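Local coordinates for phosphoribosylaminoimidazole-succinocarboxamide synthase (Saccharomyces cerevisiae, PDB 2CNQ), which catalyses the ATP-dependent condensation of 4-carboxy-5-aminoimidazole ribotide with aspartate to form SAICAR in de novo purine biosynthesis, at residues 88-91 and 92-95. Residues are numbered along the deposited sequence; the frame is centred on the assembly and turned at random. Where two conformers were deposited one is given.
Sequences YLPA and KLSE
From P90 to E95 the backbone winds through consecutive tight turns: L93 N donates to P90 O at 2.9 Å, S94 N to A91 O at 2.9 Å, and E95 N to the carbonyl oxygen of K92. All three bonds span i to i+3, and A91 through S94 keep helical phi/psi, so the segment forms overlapping i to i+3 beta-turns leading into helix 96-102. Both cross-segment donors lie well above the acceptor's carbonyl plane, L93 N by 45° and S94 N by 52°, in keeping with the tight turns.

L93 carries the apolar part. Its CD1 is 4.0 Å from L89 CB and 4.1 Å from P90 CD; the leucine side chains cross at about a right angle, whereas L93 and the proline ring run alongside each other. CG of L93 lies anti to its own carbonyl carbon, beside the backbone N, and CD1 continues anti along chi2 (-180°) toward L89 and P90. The side chain also meets L12 and, on helix 96-102, Y98 and L102. The buried side chain of L93 thus joins the turn to that helix.

On the polar side, water 1 lies 2.8 Å from P90 O and probably donates to it, which would give that oxygen a second partner besides L93 N. E95 occupies the N-cap position of helix 96-102. In the conformer described, one of two for K92, NZ reaches E95 OE1 in a salt bridge that depends on that conformer. Water 1 is also hydrogen-bonded to S94 OG, at 2.6 Å.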
# COMPACT_ATOMS: atom_id res chain seq x y z
N TYR A 88 -9.08 -23.20 3.22
CA TYR A 88 -10.09 -22.37 3.80
C TYR A 88 -11.06 -21.85 2.78
O TYR A 88 -11.90 -21.04 3.11
CB TYR A 88 -9.42 -21.20 4.51
CG TYR A 88 -8.72 -21.63 5.75
CD1 TYR A 88 -7.52 -22.29 5.70
CD2 TYR A 88 -9.26 -21.35 6.97
CE1 TYR A 88 -6.91 -22.70 6.84
CE2 TYR A 88 -8.64 -21.75 8.11
CZ TYR A 88 -7.46 -22.43 8.04
OH TYR A 88 -6.83 -22.86 9.17
N LEU A 89 -10.99 -22.33 1.56
CA LEU A 89 -11.86 -21.93 0.51
C LEU A 89 -12.60 -23.12 0.02
O LEU A 89 -12.18 -24.25 0.16
CB LEU A 89 -11.06 -21.34 -0.64
CG LEU A 89 -10.33 -20.06 -0.28
CD1 LEU A 89 -9.46 -19.67 -1.44
CD2 LEU A 89 -11.30 -18.95 0.04
N PRO A 90 -13.74 -22.89 -0.61
CA PRO A 90 -14.42 -23.98 -1.28
C PRO A 90 -13.46 -24.77 -2.12
O PRO A 90 -12.58 -24.22 -2.76
CB PRO A 90 -15.45 -23.28 -2.12
CG PRO A 90 -15.74 -22.03 -1.34
CD PRO A 90 -14.42 -21.61 -0.81
N ALA A 91 -13.66 -26.06 -2.13
CA ALA A 91 -12.80 -26.95 -2.84
C ALA A 91 -12.66 -26.57 -4.28
O ALA A 91 -11.61 -26.74 -4.85
CB ALA A 91 -13.32 -28.36 -2.74
N LYS A 92 -13.72 -26.07 -4.88
CA LYS A 92 -13.64 -25.75 -6.27
C LYS A 92 -12.54 -24.76 -6.55
O LYS A 92 -11.98 -24.78 -7.62
CB LYS A 92 -14.99 -25.27 -6.74
CG LYS A 92 -15.10 -25.22 -8.20
CD LYS A 92 -16.52 -25.07 -8.69
CE LYS A 92 -16.53 -25.07 -10.18
NZ LYS A 92 -15.97 -26.32 -10.74
N LEU A 93 -12.24 -23.87 -5.60
CA LEU A 93 -11.22 -22.87 -5.86
C LEU A 93 -9.83 -23.42 -5.88
O LEU A 93 -8.92 -22.72 -6.25
CB LEU A 93 -11.34 -21.73 -4.90
CG LEU A 93 -12.62 -20.94 -5.05
CD1 LEU A 93 -12.62 -19.83 -4.03
CD2 LEU A 93 -12.78 -20.39 -6.42
N SER A 94 -9.68 -24.68 -5.51
CA SER A 94 -8.42 -25.35 -5.72
C SER A 94 -8.28 -25.95 -7.07
O SER A 94 -7.21 -26.40 -7.42
CB SER A 94 -8.26 -26.45 -4.70
OG SER A 94 -8.06 -25.93 -3.41
N GLU A 95 -9.34 -26.01 -7.84
CA GLU A 95 -9.23 -26.49 -9.19
C GLU A 95 -8.37 -25.52 -9.92
O GLU A 95 -8.43 -24.33 -9.68
CB GLU A 95 -10.60 -26.59 -9.83
CG GLU A 95 -11.45 -27.61 -9.10
CD GLU A 95 -12.88 -27.61 -9.49
OE1 GLU A 95 -13.30 -26.85 -10.37
OE2 GLU A 95 -13.62 -28.37 -8.84
O HOH W 1 -9.87 -24.43 -2.29